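Local coordinates for dihydrodipicolinate synthase family protein (Sinorhizobium meliloti, PDB 4DNH), which is of unknown function but adopts a TIM-barrel fold and may be related to dihydrodipicolinate synthase-like enzymes, at residues 69-80 and 106-117; 116-124 and 135-146. One frame throughout, in Å; residues are numbered along the deposited sequence.

Contact 1 of 2, residues 69-80 and 106-117; sequences HRLWDLGLGVAE and EARGRPDALIAC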
loop_
_atom_site.group_PDB
_atom_site.type_symbol
_atom_site.label_atom_id
_atom_site.label_comp_id
_atom_site.label_asym_id
_atom_site.label_seq_id
_atom_site.Cartn_x
_atom_site.Cartn_y
_atom_site.Cartn_z
ATOM N N HIS A 69 1.779 -14.504 -4.058
ATOM C CA HIS A 69 1.906 -15.269 -5.309
ATOM C C HIS A 69 0.948 -14.802 -6.366
ATOM O O HIS A 69 1.306 -14.732 -7.561
ATOM C CB HIS A 69 1.769 -16.780 -5.082
ATOM C CG HIS A 69 2.944 -17.396 -4.364
ATOM N ND1 HIS A 69 4.110 -17.681 -4.985
ATOM C CD2 HIS A 69 3.107 -17.774 -3.031
ATOM C CE1 HIS A 69 4.972 -18.222 -4.099
ATOM N NE2 HIS A 69 4.357 -18.277 -2.901
ATOM N N ARG A 70 -0.268 -14.464 -5.946
ATOM C CA ARG A 70 -1.257 -13.854 -6.836
ATOM C C ARG A 70 -0.698 -12.579 -7.464
ATOM O O ARG A 70 -0.876 -12.343 -8.675
ATOM C CB ARG A 70 -2.550 -13.537 -6.073
ATOM C CG ARG A 70 -3.737 -13.120 -6.929
ATOM C CD ARG A 70 -4.909 -12.764 -6.023
ATOM N NE ARG A 70 -5.878 -11.811 -6.584
ATOM C CZ ARG A 70 -6.846 -12.134 -7.444
ATOM N NH1 ARG A 70 -6.968 -13.397 -7.879
ATOM N NH2 ARG A 70 -7.685 -11.192 -7.881
ATOM N N LEU A 71 -0.011 -11.767 -6.654
ATOM C CA LEU A 71 0.549 -10.506 -7.160
ATOM C C LEU A 71 1.695 -10.780 -8.113
ATOM O O LEU A 71 1.744 -10.224 -9.201
ATOM C CB LEU A 71 0.983 -9.538 -6.044
ATOM C CG LEU A 71 -0.077 -8.912 -5.135
ATOM C CD1 LEU A 71 0.597 -8.090 -4.038
ATOM C CD2 LEU A 71 -1.076 -8.056 -5.896
ATOM N N TRP A 72 2.617 -11.645 -7.708
ATOM C CA TRP A 72 3.704 -12.031 -8.610
ATOM C C TRP A 72 3.212 -12.595 -9.910
ATOM O O TRP A 72 3.774 -12.260 -10.948
ATOM C CB TRP A 72 4.691 -12.947 -7.930
ATOM C CG TRP A 72 5.444 -12.252 -6.825
ATOM C CD1 TRP A 72 5.927 -10.946 -6.821
ATOM C CD2 TRP A 72 5.838 -12.808 -5.521
ATOM N NE1 TRP A 72 6.572 -10.666 -5.644
ATOM C CE2 TRP A 72 6.556 -11.734 -4.818
ATOM C CE3 TRP A 72 5.676 -14.045 -4.885
ATOM C CZ2 TRP A 72 7.080 -11.912 -3.541
ATOM C CZ3 TRP A 72 6.205 -14.208 -3.595
ATOM C CH2 TRP A 72 6.888 -13.163 -2.941
ATOM N N ASP A 73 2.139 -13.395 -9.864
ATOM C CA ASP A 73 1.522 -14.013 -11.070
ATOM C C ASP A 73 1.060 -12.979 -12.072
ATOM O O ASP A 73 1.148 -13.199 -13.277
ATOM C CB ASP A 73 0.290 -14.862 -10.710
ATOM C CG ASP A 73 0.647 -16.203 -10.079
ATOM O OD1 ASP A 73 1.832 -16.594 -10.089
ATOM O OD2 ASP A 73 -0.276 -16.868 -9.556
ATOM N N LEU A 74 0.549 -11.860 -11.558
ATOM C CA LEU A 74 0.044 -10.776 -12.386
ATOM C C LEU A 74 1.151 -9.812 -12.824
ATOM O O LEU A 74 0.886 -8.828 -13.530
ATOM C CB LEU A 74 -1.070 -10.019 -11.660
ATOM C CG LEU A 74 -2.370 -10.790 -11.392
ATOM C CD1 LEU A 74 -3.201 -10.056 -10.356
ATOM C CD2 LEU A 74 -3.208 -11.029 -12.641
ATOM N N GLY A 75 2.380 -10.092 -12.402
ATOM C CA GLY A 75 3.526 -9.281 -12.786
ATOM C C GLY A 75 3.819 -8.116 -11.870
ATOM O O GLY A 75 4.813 -7.420 -12.073
ATOM N N LEU A 76 2.965 -7.900 -10.865
ATOM C CA LEU A 76 3.127 -6.780 -9.929
ATOM C C LEU A 76 4.192 -7.117 -8.917
ATOM O O LEU A 76 4.347 -8.278 -8.542
ATOM C CB LEU A 76 1.807 -6.481 -9.208
ATOM C CG LEU A 76 0.628 -6.155 -10.132
ATOM C CD1 LEU A 76 -0.683 -6.133 -9.372
ATOM C CD2 LEU A 76 0.849 -4.824 -10.814
ATOM N N GLY A 77 4.956 -6.123 -8.488
ATOM C CA GLY A 77 5.899 -6.344 -7.391
ATOM C C GLY A 77 5.176 -6.323 -6.051
ATOM O O GLY A 77 4.026 -5.872 -5.957
ATOM N N VAL A 78 5.850 -6.786 -5.010
ATOM C CA VAL A 78 5.275 -6.796 -3.685
ATOM C C VAL A 78 6.073 -5.863 -2.758
ATOM O O VAL A 78 7.312 -5.972 -2.654
ATOM C CB VAL A 78 5.218 -8.246 -3.122
ATOM C CG1 VAL A 78 5.031 -8.251 -1.607
ATOM C CG2 VAL A 78 4.107 -9.049 -3.796
ATOM N N ALA A 79 5.365 -4.951 -2.095
ATOM C CA ALA A 79 5.943 -4.085 -1.064
ATOM C C ALA A 79 5.515 -4.634 0.290
ATOM O O ALA A 79 4.341 -4.506 0.654
ATOM C CB ALA A 79 5.436 -2.658 -1.222
ATOM N N GLU A 80 6.445 -5.234 1.035
ATOM C CA GLU A 80 6.057 -6.010 2.199
ATOM C C GLU A 80 6.094 -5.302 3.517
ATOM O O GLU A 80 6.985 -4.483 3.792
ATOM C CB GLU A 80 6.884 -7.280 2.354
ATOM C CG GLU A 80 6.204 -8.513 1.801
ATOM C CD GLU A 80 4.902 -8.874 2.482
ATOM O OE1 GLU A 80 4.233 -8.024 3.126
ATOM O OE2 GLU A 80 4.529 -10.039 2.326
ATOM N N GLU A 106 9.639 -17.061 -0.062
ATOM C CA GLU A 106 8.739 -17.416 -1.167
ATOM C C GLU A 106 9.301 -16.882 -2.475
ATOM O O GLU A 106 9.363 -17.616 -3.459
ATOM C CB GLU A 106 7.311 -16.888 -0.965
ATOM C CG GLU A 106 6.486 -17.601 0.094
ATOM C CD GLU A 106 6.377 -19.099 -0.110
ATOM O OE1 GLU A 106 6.120 -19.547 -1.246
ATOM O OE2 GLU A 106 6.547 -19.832 0.879
ATOM N N ALA A 107 9.731 -15.619 -2.456
ATOM C CA ALA A 107 10.286 -14.916 -3.620
ATOM C C ALA A 107 11.433 -15.655 -4.305
ATOM O O ALA A 107 11.407 -15.857 -5.521
ATOM C CB ALA A 107 10.739 -13.517 -3.224
ATOM N N ARG A 108 12.443 -16.040 -3.524
ATOM C CA ARG A 108 13.580 -16.782 -4.051
ATOM C C ARG A 108 13.145 -18.110 -4.689
ATOM O O ARG A 108 13.905 -18.718 -5.456
ATOM C CB ARG A 108 14.615 -17.046 -2.957
ATOM C CG ARG A 108 15.357 -15.817 -2.457
ATOM C CD ARG A 108 16.475 -16.222 -1.497
ATOM N NE ARG A 108 15.984 -17.037 -0.382
ATOM C CZ ARG A 108 15.574 -16.555 0.792
ATOM N NH1 ARG A 108 15.601 -15.248 1.041
ATOM N NH2 ARG A 108 15.133 -17.385 1.727
ATOM N N GLY A 109 11.927 -18.545 -4.358
ATOM C CA GLY A 109 11.339 -19.760 -4.904
ATOM C C GLY A 109 10.674 -19.580 -6.252
ATOM O O GLY A 109 10.071 -20.505 -6.771
ATOM N N ARG A 110 10.804 -18.393 -6.826
ATOM C CA ARG A 110 10.135 -18.044 -8.072
ATOM C C ARG A 110 11.123 -17.339 -8.979
ATOM O O ARG A 110 11.975 -16.604 -8.483
ATOM C CB ARG A 110 9.001 -17.062 -7.806
ATOM C CG ARG A 110 7.689 -17.665 -7.352
ATOM C CD ARG A 110 6.679 -16.531 -7.187
ATOM N NE ARG A 110 6.077 -16.135 -8.461
ATOM C CZ ARG A 110 4.788 -16.293 -8.765
ATOM N NH1 ARG A 110 3.938 -16.798 -7.881
ATOM N NH2 ARG A 110 4.342 -15.925 -9.961
ATOM N N PRO A 111 11.019 -17.552 -10.309
ATOM C CA PRO A 111 11.879 -16.758 -11.189
ATOM C C PRO A 111 11.471 -15.284 -11.242
ATOM O O PRO A 111 12.338 -14.437 -11.401
ATOM C CB PRO A 111 11.720 -17.430 -12.559
ATOM C CG PRO A 111 10.443 -18.176 -12.478
ATOM C CD PRO A 111 10.279 -18.591 -11.045
ATOM N N ASP A 112 10.177 -14.991 -11.069
ATOM C CA ASP A 112 9.638 -13.640 -11.315
ATOM C C ASP A 112 8.991 -12.972 -10.104
ATOM O O ASP A 112 7.811 -12.633 -10.131
ATOM C CB ASP A 112 8.660 -13.651 -12.511
ATOM C CG ASP A 112 7.308 -14.359 -12.208
ATOM O OD1 ASP A 112 7.163 -15.063 -11.176
ATOM O OD2 ASP A 112 6.377 -14.195 -13.033
ATOM N N ALA A 113 9.759 -12.768 -9.046
ATOM C CA ALA A 113 9.212 -12.175 -7.843
ATOM C C ALA A 113 9.954 -10.911 -7.405
ATOM O O ALA A 113 11.035 -10.995 -6.810
ATOM C CB ALA A 113 9.179 -13.200 -6.719
ATOM N N LEU A 114 9.371 -9.747 -7.700
ATOM C CA LEU A 114 9.930 -8.473 -7.267
ATOM C C LEU A 114 9.323 -8.100 -5.906
ATOM O O LEU A 114 8.113 -8.198 -5.692
ATOM C CB LEU A 114 9.666 -7.391 -8.312
ATOM C CG LEU A 114 9.815 -5.896 -7.950
ATOM C CD1 LEU A 114 11.275 -5.449 -7.911
ATOM C CD2 LEU A 114 9.028 -5.038 -8.938
ATOM N N ILE A 115 10.174 -7.670 -4.986
ATOM C CA ILE A 115 9.793 -7.487 -3.602
ATOM C C ILE A 115 10.781 -6.550 -2.933
ATOM O O ILE A 115 11.984 -6.592 -3.202
ATOM C CB ILE A 115 9.666 -8.850 -2.840
ATOM C CG1 ILE A 115 9.407 -8.628 -1.347
ATOM C CG2 ILE A 115 10.891 -9.746 -3.070
ATOM C CD1 ILE A 115 8.658 -9.756 -0.682
ATOM N N ALA A 116 10.250 -5.683 -2.076
ATOM C CA ALA A 116 11.054 -4.779 -1.279
ATOM C C ALA A 116 10.356 -4.644 0.057
ATOM O O ALA A 116 9.117 -4.669 0.128
ATOM C CB ALA A 116 11.196 -3.424 -1.967
ATOM N N CYS A 117 11.147 -4.468 1.105
ATOM C CA CYS A 117 10.679 -4.684 2.454
ATOM C C CYS A 117 10.776 -3.442 3.294
ATOM O O CYS A 117 11.845 -2.835 3.378
ATOM C CB CYS A 117 11.511 -5.787 3.090
ATOM S SG CYS A 117 11.534 -7.267 2.060
#
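Trp-72, near the end of helix 61-73, packs against residues 106-117 from its CB to the far corner of its indole. Its CB sits over the centre of the Arg-110 guanidinium face, 3.4 Å from Arg-110 CZ. With CG anti to the carbonyl carbon (chi1 -67°), the indole then turns one face to Ala-113. The methyl CB of Ala-113 stands 3.5 Å from the centroid of the five-membered ring of Trp-72, a CH-pi contact. Along the rim, Trp-72 NE1 donates to Leu-114 O at 2.9 Å. Val-78 N reaches the same oxygen from the opposite face of its carbonyl plane, so two donors hold it. CE3 of Trp-72 meets Arg-110 CD, CZ2 meets Ile-115 CD1, and the far corner CH2 touches Ala-107 CB at 3.9 Å.

Bonds in its own plane fix the orientation of the guanidinium. Arg-110 NH2 makes a salt bridge to Asp-73 OD1 at 2.6 Å. NE and NH2 both bond OD1 of Asp-112, side-on. Arg-110 NH1 donates to His-69 ND1 at 3.0 Å, also in the imidazole plane. The other ring nitrogen, His-69 NE2, donates to Glu-106 OE1 at 2.7 Å, with ring and carboxylate planes 75° apart. A leucine in place of Arg-110 would probably leave Asp-73 and Asp-112 without their shared positive partner and His-69 ND1 without its donor.

Beyond this cluster, strands 77-80 and 115-117 pair in parallel. Ala-116 N donates to Val-78 O, and Glu-80 N donates to Ala-116 O at 2.9 Å. Glu-80 CG touches Ile-115 CD1, while its carboxylate turns to Arg-68 and Ser-103. Gly-75 ends the helix with a Schellman motif. This is the parallel strand pairing of a beta-alpha-beta unit in a TIM barrel, with both helix ends packed together beside it.

Contact 2 of 2, residues 116-124 and 135-146; sequences ACGAGTDHL and ILAAYESQIEAI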
loop_
_atom_site.group_PDB
_atom_site.type_symbol
_atom_site.label_atom_id
_atom_site.label_comp_id
_atom_site.label_asym_id
_atom_site.label_seq_id
_atom_site.Cartn_x
_atom_site.Cartn_y
_atom_site.Cartn_z
ATOM N N ALA A 116 10.250 -5.683 -2.076
ATOM C CA ALA A 116 11.054 -4.779 -1.279
ATOM C C ALA A 116 10.356 -4.644 0.057
ATOM O O ALA A 116 9.117 -4.669 0.128
ATOM C CB ALA A 116 11.196 -3.424 -1.967
ATOM N N CYS A 117 11.147 -4.468 1.105
ATOM C CA CYS A 117 10.679 -4.684 2.454
ATOM C C CYS A 117 10.776 -3.442 3.294
ATOM O O CYS A 117 11.845 -2.835 3.378
ATOM C CB CYS A 117 11.511 -5.787 3.090
ATOM S SG CYS A 117 11.534 -7.267 2.060
ATOM N N GLY A 118 9.664 -3.083 3.936
ATOM C CA GLY A 118 9.630 -1.916 4.789
ATOM C C GLY A 118 10.504 -2.028 6.025
ATOM O O GLY A 118 10.307 -2.924 6.863
ATOM N N ALA A 119 11.452 -1.099 6.139
ATOM C CA ALA A 119 12.363 -1.008 7.283
ATOM C C ALA A 119 12.170 0.326 7.994
ATOM O O ALA A 119 12.185 1.399 7.363
ATOM C CB ALA A 119 13.807 -1.154 6.833
ATOM N N GLY A 120 11.988 0.269 9.307
ATOM C CA GLY A 120 11.690 1.478 10.039
ATOM C C GLY A 120 12.172 1.471 11.466
ATOM O O GLY A 120 13.222 0.913 11.796
ATOM N N THR A 121 11.356 2.078 12.311
ATOM C CA THR A 121 11.686 2.379 13.686
ATOM C C THR A 121 10.574 1.863 14.623
ATOM O O THR A 121 10.689 1.940 15.848
ATOM C CB THR A 121 11.903 3.900 13.801
ATOM O OG1 THR A 121 13.310 4.174 13.883
ATOM C CG2 THR A 121 11.168 4.498 14.993
ATOM N N ASP A 122 9.521 1.304 14.028
ATOM C CA ASP A 122 8.288 0.933 14.743
ATOM C C ASP A 122 8.411 0.101 16.039
ATOM O O ASP A 122 7.434 -0.037 16.769
ATOM C CB ASP A 122 7.242 0.323 13.790
ATOM C CG ASP A 122 7.828 -0.730 12.850
ATOM O OD1 ASP A 122 8.928 -0.527 12.291
ATOM O OD2 ASP A 122 7.164 -1.762 12.647
ATOM N N HIS A 123 9.596 -0.433 16.343
ATOM C CA HIS A 123 9.785 -1.111 17.631
ATOM C C HIS A 123 10.185 -0.163 18.742
ATOM O O HIS A 123 10.436 -0.585 19.870
ATOM C CB HIS A 123 10.781 -2.261 17.507
ATOM C CG HIS A 123 12.177 -1.817 17.187
ATOM N ND1 HIS A 123 12.559 -1.486 15.946
ATOM C CD2 HIS A 123 13.289 -1.644 18.001
ATOM C CE1 HIS A 123 13.849 -1.122 15.958
ATOM N NE2 HIS A 123 14.294 -1.218 17.219
ATOM N N LEU A 124 10.243 1.128 18.430
ATOM C CA LEU A 124 10.698 2.146 19.369
ATOM C C LEU A 124 9.613 3.188 19.637
ATOM O O LEU A 124 9.182 3.899 18.724
ATOM C CB LEU A 124 11.959 2.826 18.838
ATOM C CG LEU A 124 12.588 3.954 19.657
ATOM C CD1 LEU A 124 12.991 3.457 21.040
ATOM C CD2 LEU A 124 13.789 4.531 18.915
ATOM N N ILE A 135 17.593 6.291 17.664
ATOM C CA ILE A 135 16.833 6.215 16.410
ATOM C C ILE A 135 17.671 5.539 15.332
ATOM O O ILE A 135 17.175 4.667 14.614
ATOM C CB ILE A 135 16.326 7.609 15.945
ATOM C CG1 ILE A 135 15.185 8.102 16.855
ATOM C CG2 ILE A 135 15.863 7.574 14.496
ATOM C CD1 ILE A 135 15.059 9.612 16.954
ATOM N N LEU A 136 18.947 5.919 15.243
ATOM C CA LEU A 136 19.849 5.275 14.289
ATOM C C LEU A 136 19.982 3.790 14.568
ATOM O O LEU A 136 19.978 2.974 13.640
ATOM C CB LEU A 136 21.221 5.936 14.287
ATOM C CG LEU A 136 21.232 7.328 13.661
ATOM C CD1 LEU A 136 22.536 8.056 13.987
ATOM C CD2 LEU A 136 20.965 7.260 12.162
ATOM N N ALA A 137 20.082 3.448 15.850
ATOM C CA ALA A 137 20.159 2.055 16.278
ATOM C C ALA A 137 18.899 1.293 15.844
ATOM O O ALA A 137 18.979 0.169 15.347
ATOM C CB ALA A 137 20.373 1.971 17.788
ATOM N N ALA A 138 17.745 1.933 15.992
ATOM C CA ALA A 138 16.479 1.347 15.579
ATOM C C ALA A 138 16.456 1.040 14.071
ATOM O O ALA A 138 16.161 -0.093 13.675
ATOM C CB ALA A 138 15.334 2.256 15.982
ATOM N N TYR A 139 16.786 2.032 13.240
ATOM C CA TYR A 139 16.891 1.836 11.793
ATOM C C TYR A 139 17.861 0.723 11.405
ATOM O O TYR A 139 17.508 -0.188 10.653
ATOM C CB TYR A 139 17.334 3.117 11.088
ATOM C CG TYR A 139 16.213 4.023 10.657
ATOM C CD1 TYR A 139 15.261 3.603 9.725
ATOM C CD2 TYR A 139 16.105 5.302 11.173
ATOM C CE1 TYR A 139 14.225 4.441 9.340
ATOM C CE2 TYR A 139 15.079 6.150 10.790
ATOM C CZ TYR A 139 14.144 5.725 9.877
ATOM O OH TYR A 139 13.129 6.586 9.516
ATOM N N GLU A 140 19.087 0.795 11.906
ATOM C CA GLU A 140 20.075 -0.200 11.513
ATOM C C GLU A 140 19.694 -1.610 11.973
ATOM O O GLU A 140 19.977 -2.591 11.273
ATOM C CB GLU A 140 21.510 0.203 11.908
ATOM C CG GLU A 140 21.847 0.230 13.391
ATOM C CD GLU A 140 23.249 0.778 13.645
ATOM O OE1 GLU A 140 24.168 -0.034 13.916
ATOM O OE2 GLU A 140 23.438 2.017 13.557
ATOM N N SER A 141 19.018 -1.701 13.119
ATOM C CA SER A 141 18.576 -2.987 13.638
ATOM C C SER A 141 17.655 -3.672 12.623
ATOM O O SER A 141 17.883 -4.826 12.244
ATOM C CB SER A 141 17.874 -2.797 14.983
ATOM O OG SER A 141 17.490 -4.030 15.558
ATOM N N GLN A 142 16.638 -2.946 12.162
ATOM C CA GLN A 142 15.678 -3.481 11.196
ATOM C C GLN A 142 16.300 -3.670 9.821
ATOM O O GLN A 142 16.062 -4.693 9.170
ATOM C CB GLN A 142 14.439 -2.595 11.074
ATOM C CG GLN A 142 13.691 -2.325 12.366
ATOM C CD GLN A 142 12.235 -1.957 12.121
ATOM O OE1 GLN A 142 11.780 -1.866 10.977
ATOM N NE2 GLN A 142 11.498 -1.738 13.200
ATOM N N ILE A 143 17.076 -2.680 9.375
ATOM C CA ILE A 143 17.797 -2.762 8.091
ATOM C C ILE A 143 18.694 -4.002 8.029
ATOM O O ILE A 143 18.688 -4.720 7.031
ATOM C CB ILE A 143 18.605 -1.470 7.795
ATOM C CG1 ILE A 143 17.656 -0.369 7.327
ATOM C CG2 ILE A 143 19.710 -1.707 6.762
ATOM C CD1 ILE A 143 18.200 1.029 7.507
ATOM N N GLU A 144 19.452 -4.254 9.093
ATOM C CA GLU A 144 20.349 -5.404 9.125
ATOM C C GLU A 144 19.563 -6.706 9.129
ATOM O O GLU A 144 19.912 -7.649 8.417
ATOM C CB GLU A 144 21.317 -5.327 10.311
ATOM C CG GLU A 144 22.489 -4.373 10.077
ATOM C CD GLU A 144 23.273 -4.041 11.345
ATOM O OE1 GLU A 144 22.806 -4.381 12.465
ATOM O OE2 GLU A 144 24.359 -3.424 11.219
ATOM N N ALA A 145 18.487 -6.744 9.910
ATOM C CA ALA A 145 17.589 -7.893 9.922
ATOM C C ALA A 145 17.095 -8.229 8.514
ATOM O O ALA A 145 17.169 -9.391 8.097
ATOM C CB ALA A 145 16.422 -7.647 10.859
ATOM N N ILE A 146 16.642 -7.215 7.775
ATOM C CA ILE A 146 16.119 -7.416 6.416
ATOM C C ILE A 146 17.201 -7.861 5.420
ATOM O O ILE A 146 17.045 -8.877 4.720
ATOM C CB ILE A 146 15.340 -6.184 5.901
ATOM C CG1 ILE A 146 14.026 -6.039 6.668
ATOM C CG2 ILE A 146 15.021 -6.335 4.423
ATOM C CD1 ILE A 146 13.562 -4.613 6.847
#
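Ile-135 meets Leu-124 loosely, its CG1 lying 4.4 Å from Leu-124 CD2. One turn on, Ala-138 fits its CB between Leu-124 CD2, Thr-121 OG1 and the His-123 ring. His-123 also brings CE1 to Ala-138 O, which lies at the ring edge 3.4 Å away. Tyr-139 turns one ring face to Thr-121 OG1, near the rim, and sends its hydroxyl on to Met-156 O.

Gln-142 carries the polar core. Its CG stands beside the backbone N (chi1 -56°), and the chain beyond runs extended, bringing the amide into the bend at residues 120-123. OE1 of Gln-142 accepts from Gly-120 N at 2.7 Å, with the donor well above the amide plane. NE2 of Gln-142 gives both its hydrogens. One goes to Asp-122 OD1 at 3.0 Å, from above the carboxylate plane. The other goes to His-123 ND1, also at 3.0 Å, close to both the ring and amide planes. Three bonds thus fix the rotation of the amide. Asp-122 has a stronger partner in Arg-87, through OD2.

Ile-143 then sets CG1 against Ala-119 CB. Ile-146 closes the row: its CD1 is 3.5 Å from Ala-119 CB, and its CG2 is 3.8 Å from Cys-117 CB.

Helix 132-148 runs back nearly antiparallel to strand 115-119, at 157°, as the return helix of a beta-alpha-beta crossover. Helix 93-108 touches it through Trp-93 and Arg-97, helix 168-181 through Tyr-175 and Val-178, and strand 153-155 meets Tyr-139 and Ile-143 through Leu-155.

Overall arrangement
After the first barrel strand, 37-40, the chain runs through helix 61-73 into strand 77-80. It then passes along helix 93-108 and returns as strand 115-119, where contact 1 closes a loop of 25 residues. Contact 2 follows in series. The same strand leads into a bend, and helix 132-148 folds back over it after ten residues. Neither contact encloses or crosses the other. They share Ala-116 and Cys-117, and Gly-118 N probably bonds to Glu-80 O. The centres of contact 1 and contact 2 are about 22 Å apart. Contact 1 joins the second and third barrel strands and the ends of helices 61-73 and 93-108; contact 2 lays helix 132-148 on the third strand.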